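Transcriptional regulator, LacI family (PDB 4RKQ) probably regulates transcription as a LacI-family DNA-binding protein whose periplasmic-binding-protein-like region binds a sugar or related effector. Local coordinates at residues 172-186 with 198-210. Sequence-based numbering, arbitrary orientation. Where two conformers were deposited one is given.
With EDO (1,2-ethanediol), chain F.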
ATOM      1  N   GLU A 172     -10.295  15.712   4.874  1.00 21.61           N
ATOM      2  CA  GLU A 172     -10.067  14.368   5.406  1.00 19.84           C
ATOM      3  C   GLU A 172      -8.892  13.762   4.678  1.00 18.80           C
ATOM      4  O   GLU A 172      -8.664  14.072   3.512  1.00 20.35           O
ATOM      5  CB  GLU A 172     -11.326  13.499   5.178  1.00 26.65           C
ATOM      6  CG  GLU A 172     -11.504  12.314   6.109  1.00 53.87           C
ATOM      7  CD  GLU A 172     -12.451  11.275   5.529  1.00105.32           C
ATOM      8  OE1 GLU A 172     -13.339  11.653   4.736  1.00 46.79           O
ATOM      9  OE2 GLU A 172     -12.307  10.075   5.849  1.00 60.31           O
ATOM     10  N   GLU A 173      -8.158  12.872   5.339  1.00 20.32           N
ATOM     11  CA  GLU A 173      -6.865  12.425   4.826  1.00 24.70           C
ATOM     12  C   GLU A 173      -7.086  11.277   3.798  1.00 26.17           C
ATOM     13  O   GLU A 173      -6.759  10.146   4.076  1.00 20.87           O
ATOM     14  CB  GLU A 173      -6.012  11.938   6.020  1.00 23.40           C
ATOM     15  CG  GLU A 173      -4.548  11.581   5.733  1.00 23.54           C
ATOM     16  CD  GLU A 173      -3.797  11.037   6.945  1.00 31.59           C
ATOM     17  OE1 GLU A 173      -4.221  11.248   8.093  1.00 31.79           O
ATOM     18  OE2 GLU A 173      -2.749  10.419   6.775  1.00 29.99           O
ATOM     19  N   THR A 174      -7.712  11.557   2.663  1.00 21.38           N
ATOM     20  CA  THR A 174      -7.784  10.612   1.545  1.00 21.97           C
ATOM     21  C   THR A 174      -7.452  11.394   0.287  1.00 22.29           C
ATOM     22  O   THR A 174      -7.541  12.625   0.287  1.00 19.89           O
ATOM     23  CB  THR A 174      -9.161   9.962   1.415  1.00 27.10           C
ATOM     24  OG1 THR A 174     -10.117  10.960   1.073  1.00 22.01           O
ATOM     25  CG2 THR A 174      -9.590   9.261   2.738  1.00 26.96           C
ATOM     26  N   ALA A 175      -7.036  10.694  -0.770  1.00 19.77           N
ATOM     27  CA  ALA A 175      -6.769  11.339  -2.062  1.00 16.62           C
ATOM     28  C   ALA A 175      -8.022  12.010  -2.594  1.00 24.30           C
ATOM     29  O   ALA A 175      -7.953  13.118  -3.096  1.00 24.43           O
ATOM     30  CB  ALA A 175      -6.219  10.333  -3.062  1.00 18.67           C
ATOM     31  N   GLU A 176      -9.162  11.370  -2.436  1.00 20.50           N
ATOM     32  CA  GLU A 176     -10.386  11.913  -3.016  1.00 27.37           C
ATOM     33  C   GLU A 176     -10.897  13.115  -2.230  1.00 27.12           C
ATOM     34  O   GLU A 176     -11.368  14.080  -2.850  1.00 26.06           O
ATOM     35  CB  GLU A 176     -11.480  10.843  -3.147  1.00 27.33           C
ATOM     36  CG  GLU A 176     -12.835  11.375  -3.631  1.00 33.62           C
ATOM     37  CD  GLU A 176     -12.799  12.072  -5.003  1.00 40.26           C
ATOM     38  OE1 GLU A 176     -11.789  11.992  -5.761  1.00 35.70           O
ATOM     39  OE2 GLU A 176     -13.800  12.725  -5.348  1.00 36.85           O
ATOM     40  N   ALA A 177     -10.824  13.070  -0.896  1.00 19.54           N
ATOM     41  CA  ALA A 177     -11.187  14.238  -0.099  1.00 34.82           C
ATOM     42  C   ALA A 177     -10.249  15.391  -0.426  1.00 30.57           C
ATOM     43  O   ALA A 177     -10.686  16.536  -0.527  1.00 22.51           O
ATOM     44  CB  ALA A 177     -11.165  13.931   1.401  1.00 21.97           C
ATOM     45  N   ALA A 178      -8.967  15.097  -0.585  1.00 18.17           N
ATOM     46  CA  ALA A 178      -7.987  16.134  -0.921  1.00 17.74           C
ATOM     47  C   ALA A 178      -8.293  16.748  -2.280  1.00 28.49           C
ATOM     48  O   ALA A 178      -8.167  17.958  -2.440  1.00 23.21           O
ATOM     49  CB  ALA A 178      -6.573  15.582  -0.934  1.00 20.09           C
ATOM     50  N   ARG A 179      -8.671  15.921  -3.254  1.00 19.71           N
ATOM     51  CA  ARG A 179      -8.956  16.415  -4.599  1.00 23.29           C
ATOM     52  C   ARG A 179     -10.184  17.302  -4.533  1.00 25.99           C
ATOM     53  O   ARG A 179     -10.219  18.365  -5.122  1.00 23.54           O
ATOM     54  CB  ARG A 179      -9.219  15.281  -5.598  1.00 17.67           C
ATOM     55  CG  ARG A 179      -9.481  15.736  -7.053  1.00 22.90           C
ATOM     56  CD  ARG A 179     -10.281  14.693  -7.837  1.00 26.73           C
ATOM     57  NE  ARG A 179     -11.593  14.498  -7.200  1.00 35.50           N
ATOM     58  CZ  ARG A 179     -12.614  15.346  -7.277  1.00 41.94           C
ATOM     59  NH1 ARG A 179     -12.537  16.468  -7.981  1.00 32.91           N
ATOM     60  NH2 ARG A 179     -13.709  15.091  -6.615  1.00 33.26           N
ATOM     61  N   GLU A 180     -11.198  16.868  -3.819  1.00 25.37           N
ATOM     62  CA  GLU A 180     -12.396  17.659  -3.763  1.00 27.71           C
ATOM     63  C   GLU A 180     -12.144  19.007  -3.062  1.00 31.98           C
ATOM     64  O   GLU A 180     -12.610  20.034  -3.527  1.00 24.84           O
ATOM     65  CB  GLU A 180     -13.500  16.888  -3.085  1.00 28.43           C
ATOM     66  CG  GLU A 180     -14.802  17.645  -3.012  1.00 72.70           C
ATOM     67  CD  GLU A 180     -15.945  16.733  -2.676  1.00105.87           C
ATOM     68  OE1 GLU A 180     -15.875  16.067  -1.621  1.00 63.41           O
ATOM     69  OE2 GLU A 180     -16.899  16.677  -3.475  1.00 96.30           O
ATOM     70  N   ALA A 181     -11.390  19.014  -1.973  1.00 23.38           N
ATOM     71  CA  ALA A 181     -11.121  20.264  -1.261  1.00 30.69           C
ATOM     72  C   ALA A 181     -10.200  21.183  -2.051  1.00 32.64           C
ATOM     73  O   ALA A 181     -10.351  22.396  -2.027  1.00 29.80           O
ATOM     74  CB  ALA A 181     -10.560  19.996   0.114  1.00 27.48           C
ATOM     75  N   ALA A 182      -9.262  20.618  -2.776  1.00 19.55           N
ATOM     76  CA  ALA A 182      -8.346  21.400  -3.582  1.00 17.45           C
ATOM     77  C   ALA A 182      -9.107  22.042  -4.758  1.00 34.61           C
ATOM     78  O   ALA A 182      -8.923  23.218  -5.030  1.00 26.01           O
ATOM     79  CB  ALA A 182      -7.162  20.587  -4.084  1.00 28.83           C
ATOM     80  N   ALA A 183      -9.959  21.270  -5.430  1.00 23.12           N
ATOM     81  CA  ALA A 183     -10.764  21.770  -6.565  1.00 28.60           C
ATOM     82  C   ALA A 183     -11.641  22.950  -6.163  1.00 24.96           C
ATOM     83  O   ALA A 183     -11.736  23.951  -6.902  1.00 30.29           O
ATOM     84  CB  ALA A 183     -11.617  20.639  -7.162  1.00 33.96           C
ATOM     85  N   ALA A 184     -12.273  22.855  -4.995  1.00 34.88           N
ATOM     86  CA  ALA A 184     -13.171  23.911  -4.491  1.00 30.91           C
ATOM     87  C   ALA A 184     -12.392  25.183  -4.241  1.00 35.40           C
ATOM     88  O   ALA A 184     -12.792  26.266  -4.649  1.00 39.45           O
ATOM     89  CB  ALA A 184     -13.866  23.478  -3.213  1.00 29.31           C
ATOM     90  N   PHE A 185     -11.252  25.026  -3.585  1.00 31.52           N
ATOM     91  CA  PHE A 185     -10.351  26.125  -3.307  1.00 28.40           C
ATOM     92  C   PHE A 185      -9.799  26.806  -4.557  1.00 31.37           C
ATOM     93  O   PHE A 185      -9.735  28.026  -4.601  1.00 31.65           O
ATOM     94  CB  PHE A 185      -9.183  25.618  -2.477  1.00 30.46           C
ATOM     95  CG  PHE A 185      -8.223  26.689  -2.076  1.00 27.75           C
ATOM     96  CD1 PHE A 185      -8.479  27.488  -0.985  1.00 32.18           C
ATOM     97  CD2 PHE A 185      -7.074  26.886  -2.784  1.00 25.47           C
ATOM     98  CE1 PHE A 185      -7.601  28.476  -0.622  1.00 30.13           C
ATOM     99  CE2 PHE A 185      -6.181  27.863  -2.433  1.00 28.72           C
ATOM    100  CZ  PHE A 185      -6.437  28.650  -1.337  1.00 29.20           C
ATOM    101  N   LEU A 186      -9.350  26.021  -5.539  1.00 33.76           N
ATOM    102  CA  LEU A 186      -8.817  26.564  -6.795  1.00 25.60           C
ATOM    103  C   LEU A 186      -9.867  27.345  -7.640  1.00 32.30           C
ATOM    104  O   LEU A 186      -9.495  28.292  -8.308  1.00 44.28           O
ATOM    105  CB  LEU A 186      -8.190  25.455  -7.639  1.00 28.77           C
ATOM    106  CG  LEU A 186      -6.908  24.851  -7.062  1.00 37.08           C
ATOM    107  CD1 LEU A 186      -6.615  23.524  -7.737  1.00 30.37           C
ATOM    108  CD2 LEU A 186      -5.723  25.796  -7.212  1.00 29.86           C
ATOM    109  N   PHE A 198      -0.193  17.879   3.438  1.00 18.66           N
ATOM    110  CA  PHE A 198       0.045  17.132   4.661  1.00 19.52           C
ATOM    111  C   PHE A 198       0.848  15.854   4.409  1.00 17.75           C
ATOM    112  O   PHE A 198       1.758  15.538   5.150  1.00 18.75           O
ATOM    113  CB  PHE A 198      -1.327  16.811   5.305  1.00 19.93           C
ATOM    114  CG  PHE A 198      -1.227  15.967   6.511  1.00 18.59           C
ATOM    115  CD1 PHE A 198      -0.958  16.532   7.747  1.00 23.98           C
ATOM    116  CD2 PHE A 198      -1.365  14.582   6.419  1.00 19.45           C
ATOM    117  CE1 PHE A 198      -0.828  15.730   8.880  1.00 24.31           C
ATOM    118  CE2 PHE A 198      -1.236  13.778   7.557  1.00 26.41           C
ATOM    119  CZ  PHE A 198      -0.971  14.349   8.785  1.00 26.52           C
ATOM    120  N   ASN A 199       0.471  15.100   3.380  1.00 19.09           N
ATOM    121  CA  ASN A 199       1.247  13.984   2.979  1.00 15.41           C
ATOM    122  C   ASN A 199       1.076  13.681   1.504  1.00 18.19           C
ATOM    123  O   ASN A 199       0.243  14.315   0.811  1.00 20.06           O
ATOM    124  CB  ASN A 199       0.900  12.727   3.838  1.00 15.38           C
ATOM    125  CG  ASN A 199      -0.550  12.298   3.720  1.00 21.43           C
ATOM    126  OD1 ASN A 199      -1.279  12.710   2.826  1.00 22.26           O
ATOM    127  ND2 ASN A 199      -0.970  11.438   4.642  1.00 22.78           N
ATOM    128  N   ASP A 200       1.837  12.688   1.048  1.00 20.49           N
ATOM    129  CA  ASP A 200       1.802  12.230  -0.369  1.00 18.23           C
ATOM    130  C   ASP A 200       0.455  11.736  -0.876  1.00 20.46           C
ATOM    131  O   ASP A 200       0.097  12.012  -2.009  1.00 19.43           O
ATOM    132  CB  ASP A 200       2.835  11.141  -0.636  1.00 16.93           C
ATOM    133  CG  ASP A 200       4.290  11.642  -0.600  1.00 20.19           C
ATOM    134  OD1 ASP A 200       4.496  12.856  -0.506  1.00 22.77           O
ATOM    135  OD2 ASP A 200       5.219  10.780  -0.682  1.00 18.83           O
ATOM    136  N   LEU A 201      -0.285  10.985  -0.066  1.00 18.61           N
ATOM    137  CA  LEU A 201      -1.594  10.527  -0.476  1.00 23.01           C
ATOM    138  C   LEU A 201      -2.511  11.728  -0.781  1.00 21.03           C
ATOM    139  O   LEU A 201      -3.189  11.767  -1.825  1.00 19.87           O
ATOM    140  CB  LEU A 201      -2.212   9.690   0.634  1.00 18.77           C
ATOM    141  CG  LEU A 201      -3.605   9.182   0.332  1.00 18.11           C
ATOM    142  CD1 LEU A 201      -3.575   8.318  -0.896  1.00 25.63           C
ATOM    143  CD2 LEU A 201      -4.205   8.452   1.539  1.00 23.26           C
ATOM    144  N   MET A 202      -2.515  12.715   0.120  1.00 19.04           N
ATOM    145  CA  MET A 202      -3.301  13.938  -0.129  1.00 21.46           C
ATOM    146  C   MET A 202      -2.732  14.677  -1.354  1.00 18.90           C
ATOM    147  O   MET A 202      -3.472  15.178  -2.171  1.00 20.09           O
ATOM    148  CB  MET A 202      -3.378  14.817   1.138  1.00 17.99           C
ATOM    149  CG  MET A 202      -4.189  14.184   2.302  1.00 21.19           C
ATOM    150  SD  MET A 202      -4.390  15.254   3.739  1.00 13.68           S
ATOM    151  CE  MET A 202      -5.808  16.182   3.208  1.00 23.34           C
ATOM    152  N   ALA A 203      -1.404  14.707  -1.503  1.00 18.80           N
ATOM    153  CA  ALA A 203      -0.811  15.343  -2.668  1.00 16.42           C
ATOM    154  C   ALA A 203      -1.233  14.721  -3.988  1.00 23.41           C
ATOM    155  O   ALA A 203      -1.421  15.433  -4.963  1.00 22.46           O
ATOM    156  CB  ALA A 203       0.713  15.402  -2.573  1.00 25.32           C
ATOM    157  N   ALA A 204      -1.420  13.415  -4.026  1.00 18.23           N
ATOM    158  CA  ALA A 204      -1.894  12.762  -5.247  1.00 18.43           C
ATOM    159  C   ALA A 204      -3.250  13.300  -5.613  1.00 18.38           C
ATOM    160  O   ALA A 204      -3.567  13.477  -6.787  1.00 24.05           O
ATOM    161  CB  ALA A 204      -1.935  11.254  -5.067  1.00 20.16           C
ATOM    162  N   GLY A 205      -4.072  13.584  -4.619  1.00 19.18           N
ATOM    163  CA  GLY A 205      -5.368  14.172  -4.878  1.00 15.40           C
ATOM    164  C   GLY A 205      -5.265  15.619  -5.406  1.00 22.47           C
ATOM    165  O   GLY A 205      -6.048  16.052  -6.265  1.00 21.97           O
ATOM    166  N   VAL A 206      -4.310  16.361  -4.867  1.00 24.63           N
ATOM    167  CA  VAL A 206      -4.068  17.733  -5.269  1.00 27.18           C
ATOM    168  C   VAL A 206      -3.641  17.777  -6.734  1.00 21.97           C
ATOM    169  O   VAL A 206      -4.150  18.614  -7.501  1.00 22.98           O
ATOM    170  CB  VAL A 206      -3.025  18.429  -4.360  1.00 21.89           C
ATOM    171  CG1 VAL A 206      -2.655  19.816  -4.892  1.00 24.44           C
ATOM    172  CG2 VAL A 206      -3.595  18.583  -2.953  1.00 24.15           C
ATOM    173  N   LEU A 207      -2.762  16.866  -7.151  1.00 19.51           N
ATOM    174  CA  LEU A 207      -2.370  16.806  -8.550  1.00 20.49           C
ATOM    175  C   LEU A 207      -3.528  16.611  -9.469  1.00 24.63           C
ATOM    176  O   LEU A 207      -3.573  17.259 -10.521  1.00 22.93           O
ATOM    177  CB  LEU A 207      -1.334  15.723  -8.815  1.00 22.72           C
ATOM    178  CG  LEU A 207       0.038  15.930  -8.183  1.00 20.40           C
ATOM    179  CD1 LEU A 207       0.855  14.687  -8.450  1.00 27.63           C
ATOM    180  CD2 LEU A 207       0.751  17.156  -8.735  1.00 26.20           C
ATOM    181  N   LYS A 208      -4.476  15.743  -9.086  1.00 24.44           N
ATOM    182  CA  LYS A 208      -5.688  15.484  -9.869  0.50 27.11           C
ATOM    183  C   LYS A 208      -6.595  16.725  -9.956  1.00 43.04           C
ATOM    184  O   LYS A 208      -7.196  17.008 -10.995  1.00 23.03           O
ATOM    185  CB  LYS A 208      -6.470  14.292  -9.270  0.50 39.55           C
ATOM    186  CG  LYS A 208      -7.157  13.386 -10.279  0.50 52.43           C
ATOM    187  CD  LYS A 208      -6.413  12.063 -10.469  0.50 92.94           C
ATOM    188  CE  LYS A 208      -5.151  12.194 -11.320  0.50 68.57           C
ATOM    189  NZ  LYS A 208      -5.220  11.518 -12.647  0.50 22.64           N
ATOM    190  N   ALA A 209      -6.736  17.465  -8.853  1.00 24.20           N
ATOM    191  CA  ALA A 209      -7.515  18.712  -8.892  1.00 23.53           C
ATOM    192  C   ALA A 209      -6.839  19.752  -9.821  1.00 26.43           C
ATOM    193  O   ALA A 209      -7.511  20.466 -10.569  1.00 35.91           O
ATOM    194  CB  ALA A 209      -7.730  19.310  -7.493  1.00 28.19           C
ATOM    195  N   LEU A 210      -5.523  19.888  -9.726  1.00 25.77           N
ATOM    196  CA  LEU A 210      -4.819  20.821 -10.583  1.00 27.83           C
ATOM    197  C   LEU A 210      -5.012  20.417 -12.065  1.00 31.73           C
ATOM    198  O   LEU A 210      -5.284  21.249 -12.912  1.00 25.95           O
ATOM    199  CB  LEU A 210      -3.353  20.885 -10.200  1.00 24.48           C
ATOM    200  CG  LEU A 210      -3.121  21.635  -8.870  1.00 17.70           C
ATOM    201  CD1 LEU A 210      -1.767  21.329  -8.283  1.00 25.74           C
ATOM    202  CD2 LEU A 210      -3.213  23.137  -9.118  1.00 24.83           C
TER
HETATM  203  C1  EDO F 402       1.080   9.603   7.378  1.00 29.24           C
HETATM  204  O1  EDO F 402       1.058   9.593   5.939  1.00 25.78           O
HETATM  205  C2  EDO F 402       2.495   9.679   7.907  1.00 36.97           C
HETATM  206  O2  EDO F 402       2.986  10.964   7.505  1.00 23.36           O
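The carboxylate of E173 meets the F198 ring at its edge: OE2 lies near the ring plane, 3.8 Å from CE2, with the two planes 65° apart; the ring also makes a cation-pi contact with R151. With CG anti to the backbone N and an extended chain, E173 brings OE2 3.0 Å from N199 ND2, carboxylate and amide planes 58° apart. That nitrogen donates to a 1,2-ethanediol, probably from the crystallisation liquor, also held by N27, R151 and D227. N199 OD1 accepts from M202 N, capping the N-terminus of helix 200-212. M202, bent at its last torsion, crosses E173 at about a right angle and puts SD 3.9 Å from E173 CA.

Beyond this polar end the helix axes approach to 7.0 Å at -43°. G205 is the evidence for backbone contact: its CA lies 3.3 Å from A175 O, a CA-H...O contact, and a CB there would clash with that oxygen. R179 lays CB 3.3 Å from G205 O and CG 4.0 Å from A209 CB, then turns away to grip E176 side-on through NE and NH2, both oxygens near the guanidinium plane. Were R179 replaced by alanine, the E176 carboxylate would probably lose its two-nitrogen partner and turn more freely, and the methylene packing against A209 would go. A209 is a knob among R179, A182, A183 and L186. Strand 166-171, helix 175-188 and strand 194-197 form a beta-alpha-beta crossover passing over strand 131-136, and helix 200-212 follows, as in the Rossmann-like lobes of periplasmic-binding-protein folds.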